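Major capsid protein P2 (Pseudoalteromonas phage pm2, PDB 2VVF) forms the homotrimeric, double jelly-roll building block of the capsid of a marine, lipid-containing bacteriophage. Local coordinates at residues K22-G26 with Q27-V31; N63-I66 with L67-R71; G191-W194 with R195-L198; E226-V229 with Y230-V233. All coordinates share one frame; numbering follows the deposited sequence.

Interaction 1: residues K22-G26 with Q27-V31; sequences KLPIG and QTYEV
Tyr29 bends back over the turn that joins two strands and gives its hydroxyl to a carbonyl five residues earlier, that of Pro24. The bond from Tyr29 OH to Pro24 O is 2.8 Å long and lands on a lone pair in the carbonyl plane, with an angle of 126° at the acceptor. The same oxygen lies at the edge of the phenol ring, in its plane. Tyr29 CG stands beside its own backbone N, opposite the carbonyl carbon (chi1 -68°), which swings the ring back toward the proline. The proline ring closes on the hydroxyl as well: Pro24 CD is 3.4 Å from Tyr29 OH, and the two side chains stand at about a right angle. Leu23 CG lies over one face of the phenol; Leu23 CB is 3.7 Å from Tyr29 CZ, and Leu23 CD2 4.1 Å from Tyr29 CE1. The buried ring thus lies against an apolar neighbour while its one polar atom is satisfied at the edge. Behind this first shell stands the turn itself. Gly26 has a phi of 140°, where any side chain would collide with the carbonyl oxygen of Ile25. Thr108 OG1 is hydrogen-bonded to both Gly26 N and Gln27 O, holding the bend from outside. Backbone bonds place the two arms: Leu23 pairs with Cys114 and Tyr29 with Leu106. Just beyond, Glu30 and Val31 both face Gln134 in a classic beta bulge, where the chain turns a corner. The arrangement fits a tyrosine corner, the hydroxyl-to-backbone latch found at strand ends in Greek-key beta proteins; here it joins strands 18-23 and 28-37, of different sheets, in the N-terminal jelly roll.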
# COMPACT_ATOMS: atom_id res chain seq x y z
N LYS A 22 17.37 -24.71 15.01
CA LYS A 22 18.65 -24.06 15.28
C LYS A 22 19.14 -23.30 14.06
O LYS A 22 19.41 -23.89 13.01
CB LYS A 22 19.69 -25.08 15.74
CG LYS A 22 19.19 -25.99 16.85
CD LYS A 22 20.33 -26.72 17.53
CE LYS A 22 19.87 -27.37 18.82
NZ LYS A 22 21.02 -27.85 19.65
N LEU A 23 19.22 -21.98 14.19
CA LEU A 23 19.65 -21.12 13.09
C LEU A 23 21.15 -20.84 13.12
O LEU A 23 21.71 -20.49 14.16
CB LEU A 23 18.86 -19.81 13.11
CG LEU A 23 17.34 -19.97 13.18
CD1 LEU A 23 16.68 -18.66 13.59
CD2 LEU A 23 16.79 -20.45 11.84
N PRO A 24 21.78 -21.00 11.97
CA PRO A 24 23.21 -20.76 11.83
C PRO A 24 23.53 -19.28 12.02
O PRO A 24 22.87 -18.42 11.44
CB PRO A 24 23.49 -21.18 10.39
CG PRO A 24 22.52 -22.29 10.15
CD PRO A 24 21.30 -22.00 10.99
N ILE A 25 24.53 -19.00 12.85
CA ILE A 25 24.92 -17.63 13.14
C ILE A 25 25.82 -17.05 12.05
O ILE A 25 26.60 -17.77 11.43
CB ILE A 25 25.59 -17.52 14.52
CG1 ILE A 25 24.54 -17.60 15.63
CG2 ILE A 25 26.40 -16.23 14.63
CD1 ILE A 25 23.88 -18.95 15.76
N GLY A 26 25.71 -15.74 11.83
CA GLY A 26 26.53 -15.07 10.83
C GLY A 26 25.77 -14.02 10.02
O GLY A 26 26.27 -12.92 9.79
N GLN A 27 24.57 -14.37 9.56
CA GLN A 27 23.77 -13.46 8.74
C GLN A 27 22.54 -12.90 9.44
O GLN A 27 22.37 -13.04 10.65
CB GLN A 27 23.38 -14.13 7.42
CG GLN A 27 24.48 -14.98 6.81
CD GLN A 27 25.25 -14.25 5.72
OE1 GLN A 27 25.55 -13.07 5.85
NE2 GLN A 27 25.57 -14.96 4.65
N THR A 28 21.67 -12.27 8.65
CA THR A 28 20.44 -11.68 9.16
C THR A 28 19.22 -12.42 8.63
O THR A 28 19.12 -12.69 7.44
CB THR A 28 20.36 -10.18 8.80
OG1 THR A 28 21.37 -9.46 9.51
CG2 THR A 28 18.99 -9.62 9.15
N TYR A 29 18.30 -12.75 9.53
CA TYR A 29 17.07 -13.45 9.15
C TYR A 29 15.91 -12.46 9.10
O TYR A 29 15.45 -11.98 10.13
CB TYR A 29 16.75 -14.57 10.14
CG TYR A 29 17.74 -15.71 10.11
CD1 TYR A 29 17.56 -16.79 9.24
CD2 TYR A 29 18.85 -15.72 10.94
CE1 TYR A 29 18.47 -17.83 9.21
CE2 TYR A 29 19.76 -16.76 10.92
CZ TYR A 29 19.56 -17.82 10.05
OH TYR A 29 20.46 -18.86 10.02
N GLU A 30 15.45 -12.16 7.89
CA GLU A 30 14.34 -11.24 7.71
C GLU A 30 13.01 -11.96 7.90
O GLU A 30 12.10 -11.45 8.56
CB GLU A 30 14.40 -10.60 6.33
CG GLU A 30 15.76 -10.04 5.96
CD GLU A 30 15.71 -9.12 4.76
OE1 GLU A 30 14.75 -9.22 3.97
OE2 GLU A 30 16.63 -8.30 4.60
N VAL A 31 12.91 -13.15 7.31
CA VAL A 31 11.70 -13.96 7.41
C VAL A 31 12.04 -15.44 7.43
O VAL A 31 12.98 -15.88 6.77
CB VAL A 31 10.70 -13.65 6.27
CG1 VAL A 31 9.39 -14.38 6.51
CG2 VAL A 31 10.48 -12.16 6.14

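Interaction 2: residues N63-I66 with L67-R71; sequences NDLI and LENTR
Thr70 leans back along its helix onto Ile66, one turn earlier, and doubles the backbone bond there. Thr70 OG1 donates to Ile66 O at 2.6 Å and Thr70 N reaches the same oxygen at 2.9 Å, the two arriving from opposite faces of the carbonyl plane. The hydroxyl can do so because it lies beside its own backbone N, opposite the carbonyl carbon (chi1 -55°). The two side chains are set obliquely, with Ile66 CG2 4.0 Å from Thr70 OG1. One residue on from Ile66, Leu67 crosses Asn63 at a slant: Leu67 CG rests 3.2 Å from Asn63 O, and Leu67 CD1 meets the amide nitrogen Asn63 ND2 at 3.9 Å. Leu65 and Glu68 are likewise turned obliquely, a methyl against a carboxylate, with Leu65 CD1 4.0 Å from Glu68 OE2; the other carboxylate oxygen, Glu68 OE1, is bonded to Tyr59 OH. Asn69 ND2 lies 3.2 Å from Leu65 O, but at an angle too poor for a bond; that nitrogen is spent on Ser82 O, and Asn69 OD1 takes Arg74. Regular backbone bonds from Leu67, Glu68 and Asn69 to the residues four places back complete the coil. Helix 63-71 follows strand 54-59 and lies beside strand 80-84, with Leu65 packed on Val81 and Phe83, and Ile66 on Val81. Its other ties cross to the C-terminal half: Asp64 forms a salt bridge with Lys178 of strand 171-178, and Arg71 with Asp222 of strand 218-222, which places the helix on the side of the N-terminal jelly roll that faces the C-terminal one.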
# COMPACT_ATOMS: atom_id res chain seq x y z
N ASN A 63 -0.61 -21.08 16.36
CA ASN A 63 -1.80 -20.40 15.87
C ASN A 63 -1.77 -18.91 16.19
O ASN A 63 -2.39 -18.11 15.50
CB ASN A 63 -3.06 -21.03 16.45
CG ASN A 63 -4.32 -20.53 15.77
OD1 ASN A 63 -4.42 -20.53 14.55
ND2 ASN A 63 -5.29 -20.09 16.57
N ASP A 64 -1.04 -18.55 17.24
CA ASP A 64 -0.92 -17.16 17.65
C ASP A 64 -0.04 -16.39 16.66
O ASP A 64 -0.16 -15.18 16.52
CB ASP A 64 -0.35 -17.06 19.07
CG ASP A 64 -1.43 -17.20 20.13
OD1 ASP A 64 -1.66 -18.34 20.60
OD2 ASP A 64 -2.06 -16.18 20.48
N LEU A 65 0.85 -17.12 15.98
CA LEU A 65 1.72 -16.50 14.98
C LEU A 65 0.91 -16.27 13.71
O LEU A 65 1.13 -15.31 12.98
CB LEU A 65 2.92 -17.40 14.69
CG LEU A 65 3.88 -16.91 13.60
CD1 LEU A 65 4.56 -15.61 14.01
CD2 LEU A 65 4.91 -17.98 13.26
N ILE A 66 -0.05 -17.16 13.47
CA ILE A 66 -0.93 -17.06 12.31
C ILE A 66 -1.85 -15.85 12.49
O ILE A 66 -2.13 -15.12 11.54
CB ILE A 66 -1.76 -18.34 12.12
CG1 ILE A 66 -0.87 -19.47 11.59
CG2 ILE A 66 -2.92 -18.09 11.18
CD1 ILE A 66 -1.56 -20.82 11.54
N LEU A 67 -2.32 -15.65 13.72
CA LEU A 67 -3.20 -14.54 14.05
C LEU A 67 -2.43 -13.22 14.04
O LEU A 67 -2.97 -12.18 13.66
CB LEU A 67 -3.85 -14.77 15.42
CG LEU A 67 -4.77 -15.99 15.50
CD1 LEU A 67 -5.33 -16.16 16.89
CD2 LEU A 67 -5.88 -15.88 14.47
N GLU A 68 -1.17 -13.28 14.44
CA GLU A 68 -0.31 -12.10 14.45
C GLU A 68 -0.16 -11.57 13.02
O GLU A 68 -0.21 -10.36 12.79
CB GLU A 68 1.06 -12.44 15.02
CG GLU A 68 2.15 -11.43 14.71
CD GLU A 68 3.44 -11.73 15.44
OE1 GLU A 68 3.37 -12.02 16.66
OE2 GLU A 68 4.51 -11.69 14.81
N ASN A 69 0.02 -12.49 12.08
CA ASN A 69 0.18 -12.12 10.67
C ASN A 69 -1.16 -11.69 10.07
O ASN A 69 -1.21 -10.77 9.25
CB ASN A 69 0.77 -13.29 9.88
CG ASN A 69 2.19 -13.62 10.30
OD1 ASN A 69 2.93 -12.75 10.75
ND2 ASN A 69 2.58 -14.88 10.14
N THR A 70 -2.23 -12.38 10.46
CA THR A 70 -3.57 -12.07 9.97
C THR A 70 -3.97 -10.64 10.34
O THR A 70 -4.59 -9.93 9.55
CB THR A 70 -4.60 -13.08 10.49
OG1 THR A 70 -4.19 -14.41 10.14
CG2 THR A 70 -5.97 -12.81 9.88
N ARG A 71 -3.63 -10.23 11.56
CA ARG A 71 -3.95 -8.90 12.06
C ARG A 71 -3.41 -7.78 11.17
O ARG A 71 -4.07 -6.76 10.97
CB ARG A 71 -3.45 -8.72 13.49
CG ARG A 71 -4.28 -7.76 14.31
CD ARG A 71 -3.63 -7.50 15.66
NE ARG A 71 -2.40 -6.71 15.53
CZ ARG A 71 -2.37 -5.42 15.23
NH1 ARG A 71 -3.50 -4.75 15.03
NH2 ARG A 71 -1.21 -4.79 15.14

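Interaction 3: residues G191-W194 with R195-L198; sequences GTKW and RDLL
Lys193 and Asp196 meet across a corner in the chain, and their contact is partly ionic and partly a matter of plain proximity. The salt bridge is long, with Lys193 NZ 4.0 Å from Asp196 OD1; a bend at chi3 of the lysine (-54°) instead brings a methylene closest, Lys193 CD lying 3.2 Å from the same oxygen. The pair cross at a slant, and at this separation the bridge probably adds only a modest electrostatic attraction. Lys193 NZ also makes a weak, long ion pair with Glu186. Among hydrogen bonds, Asp196 OD1 takes a weak one of 3.4 Å from Leu197 N, whereas Asp196 OD2 receives the backbone N of Asn6 of the third subunit. Arg195 NH2 donates to Asp222 O of its own chain. A second weak bond, 3.2 Å from Trp194 N to Thr192 O, tightens the approach to the corner. Contacts of aromatic groups make up the third class. Thr192 CG2 sits 3.5 Å above one face of the Trp194 indole, offset toward its rim. Arg195, bent at chi2 (-85°), carries its guanidinium to Phe4 of the third subunit in a cation-pi contact. Leu197 is the centre of an inverse gamma turn. Trp194 and Arg195 both face Phe187, a classic beta bulge. It lies in strand 192-199 of the hairpin with 182-189, the outermost strand of its sheet within the chain, where backbone bonds from Trp194 and Asp196 continue to the third subunit, so that the C-terminal jelly roll docks on its neighbour in the trimer.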
# COMPACT_ATOMS: atom_id res chain seq x y z
N GLY A 191 -1.88 8.93 34.95
CA GLY A 191 -3.14 9.65 35.01
C GLY A 191 -3.65 10.09 33.64
O GLY A 191 -4.85 10.21 33.42
N THR A 192 -2.72 10.34 32.72
CA THR A 192 -3.08 10.78 31.37
C THR A 192 -3.78 9.67 30.59
O THR A 192 -3.24 8.58 30.41
CB THR A 192 -1.86 11.31 30.61
OG1 THR A 192 -1.37 12.49 31.26
CG2 THR A 192 -2.24 11.65 29.17
N LYS A 193 -5.00 9.96 30.14
CA LYS A 193 -5.79 8.99 29.39
C LYS A 193 -5.49 9.05 27.90
O LYS A 193 -6.12 9.80 27.15
CB LYS A 193 -7.28 9.22 29.63
CG LYS A 193 -8.09 7.95 29.80
CD LYS A 193 -9.55 8.26 30.10
CE LYS A 193 -9.68 9.19 31.30
NZ LYS A 193 -11.07 9.21 31.83
N TRP A 194 -4.53 8.24 27.46
CA TRP A 194 -4.14 8.21 26.06
C TRP A 194 -5.20 7.53 25.20
O TRP A 194 -5.35 7.82 24.01
CB TRP A 194 -2.78 7.53 25.90
CG TRP A 194 -1.67 8.39 26.39
CD1 TRP A 194 -1.03 8.32 27.60
CD2 TRP A 194 -1.13 9.54 25.72
NE1 TRP A 194 -0.10 9.32 27.71
CE2 TRP A 194 -0.14 10.09 26.57
CE3 TRP A 194 -1.36 10.14 24.49
CZ2 TRP A 194 0.62 11.20 26.21
CZ3 TRP A 194 -0.61 11.25 24.13
CH2 TRP A 194 0.36 11.77 24.99
N ARG A 195 -5.95 6.63 25.82
CA ARG A 195 -7.03 5.93 25.14
C ARG A 195 -8.25 5.96 26.05
O ARG A 195 -8.28 5.30 27.09
CB ARG A 195 -6.64 4.49 24.82
CG ARG A 195 -5.44 4.36 23.88
CD ARG A 195 -5.86 4.44 22.43
NE ARG A 195 -4.72 4.51 21.53
CZ ARG A 195 -4.43 3.60 20.61
NH1 ARG A 195 -5.22 2.54 20.46
NH2 ARG A 195 -3.37 3.74 19.83
N ASP A 196 -9.23 6.77 25.68
CA ASP A 196 -10.45 6.88 26.46
C ASP A 196 -11.11 5.51 26.55
O ASP A 196 -10.73 4.58 25.84
CB ASP A 196 -11.41 7.87 25.78
CG ASP A 196 -11.92 8.93 26.72
OD1 ASP A 196 -11.87 8.71 27.95
OD2 ASP A 196 -12.37 9.99 26.24
N LEU A 197 -12.10 5.39 27.42
CA LEU A 197 -12.83 4.14 27.55
C LEU A 197 -13.55 3.92 26.22
O LEU A 197 -14.70 4.32 26.05
CB LEU A 197 -13.85 4.23 28.70
CG LEU A 197 -14.53 2.92 29.11
CD1 LEU A 197 -13.50 1.86 29.46
CD2 LEU A 197 -15.48 3.15 30.27
N LEU A 198 -12.84 3.32 25.27
CA LEU A 198 -13.37 3.08 23.93
C LEU A 198 -14.14 1.77 23.84
O LEU A 198 -13.62 0.71 24.21
CB LEU A 198 -12.25 3.07 22.89
CG LEU A 198 -11.58 4.40 22.54
CD1 LEU A 198 -10.85 4.30 21.20
CD2 LEU A 198 -12.58 5.54 22.53

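Interaction 4: residues E226-V229 with Y230-V233; sequences EGDV and YQSV
Asp228 and Tyr230 form an Asx turn, which opens a short 3-10 segment in the loop between strands 218-222 and 233-234 of the C-terminal jelly roll. Asp228 OD1 takes the backbone N of Tyr230 at 3.1 Å, from above the carboxylate plane. The tight side is the buried carboxylate: Asp228 OD2 receives Gln231 NE2 at 2.9 Å, a nearly straight bond (167°) in the plane of the amide, and the carboxylate and amide planes are 48° apart. Arg102 of the third subunit makes salt bridges to both Asp228 OD2 and Glu226 OE1, so the turn is braced against its neighbour in the trimer. Gln231 N closes the backbone onto Asp228 O at 3.1 Å. The looser side belongs to Tyr230, an exposed ring that has Asp228 OD1 at its edge, 3.5 Å from Tyr230 CD2, while Val229 CG1 comes obliquely to 3.9 Å from that same ring carbon. At the far end the chain is gripped again, with Val229 O held twice by Ser232. Ser232 N is one donor; the other is Ser232 OG, also hydrogen-bonded to Arg171 and set between its own N and carbonyl carbon (chi1 64°), which meets Val229 O at 2.6 Å, nearly along the C=O axis.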
# COMPACT_ATOMS: atom_id res chain seq x y z
N GLU A 226 -0.26 3.89 12.37
CA GLU A 226 0.26 4.57 11.19
C GLU A 226 1.53 3.91 10.66
O GLU A 226 1.98 4.23 9.55
CB GLU A 226 0.56 6.03 11.51
CG GLU A 226 -0.67 6.88 11.79
CD GLU A 226 -0.30 8.32 12.10
OE1 GLU A 226 0.21 8.57 13.21
OE2 GLU A 226 -0.50 9.18 11.23
N GLY A 227 2.12 3.02 11.44
CA GLY A 227 3.35 2.35 11.04
C GLY A 227 4.55 3.11 11.58
O GLY A 227 5.69 2.71 11.36
N ASP A 228 4.28 4.21 12.28
CA ASP A 228 5.33 5.03 12.86
C ASP A 228 5.76 4.47 14.21
O ASP A 228 4.97 4.39 15.15
CB ASP A 228 4.85 6.48 13.02
CG ASP A 228 5.94 7.40 13.54
OD1 ASP A 228 7.11 6.97 13.57
OD2 ASP A 228 5.62 8.54 13.92
N VAL A 229 7.03 4.06 14.30
CA VAL A 229 7.57 3.48 15.52
C VAL A 229 7.56 4.47 16.69
O VAL A 229 7.53 4.07 17.85
CB VAL A 229 8.97 2.89 15.29
CG1 VAL A 229 9.99 3.99 15.05
CG2 VAL A 229 9.38 2.02 16.47
N TYR A 230 7.60 5.76 16.37
CA TYR A 230 7.63 6.81 17.38
C TYR A 230 6.27 7.06 18.01
O TYR A 230 6.13 7.91 18.89
CB TYR A 230 8.15 8.12 16.77
CG TYR A 230 9.63 8.11 16.49
CD1 TYR A 230 10.55 8.32 17.50
CD2 TYR A 230 10.10 7.92 15.19
CE1 TYR A 230 11.91 8.32 17.24
CE2 TYR A 230 11.46 7.92 14.93
CZ TYR A 230 12.36 8.12 15.95
OH TYR A 230 13.71 8.13 15.69
N GLN A 231 5.26 6.33 17.55
CA GLN A 231 3.91 6.48 18.08
C GLN A 231 3.70 5.46 19.19
O GLN A 231 2.75 5.56 19.97
CB GLN A 231 2.87 6.27 16.97
CG GLN A 231 2.62 7.49 16.10
CD GLN A 231 3.07 8.78 16.74
OE1 GLN A 231 2.45 9.26 17.69
NE2 GLN A 231 4.12 9.38 16.20
N SER A 232 4.59 4.48 19.25
CA SER A 232 4.51 3.44 20.27
C SER A 232 4.81 4.00 21.65
O SER A 232 5.37 5.09 21.78
CB SER A 232 5.48 2.30 19.94
OG SER A 232 6.82 2.75 19.99
N VAL A 233 4.43 3.25 22.68
CA VAL A 233 4.66 3.67 24.06
C VAL A 233 6.13 3.57 24.45
O VAL A 233 6.71 2.48 24.44
CB VAL A 233 3.77 2.88 25.04
CG1 VAL A 233 4.08 3.28 26.48
CG2 VAL A 233 2.30 3.08 24.72

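Overall arrangement
All four contacts are local and partly buried, yet their chemistry follows their place in the fold. Interaction 2, about 9 Å from the chain's centre, has no exposed touching residue and combines helical backbone bonding with ion pairs to the C-terminal half. Interactions 1, 3 and 4 each include exposed residues. Interaction 3 is the most peripheral, about 24 Å out, and its weak internal bonds contrast with its several ties to the third subunit. Interaction 4 faces the same subunit but has a firm polar network of its own. Interaction 1, across the chain's centre from interaction 3, latches a turn between two sheets of the N-terminal jelly roll with a buried tyrosine; its Glu30 packs on Glu226 of a neighbouring subunit's interaction 4.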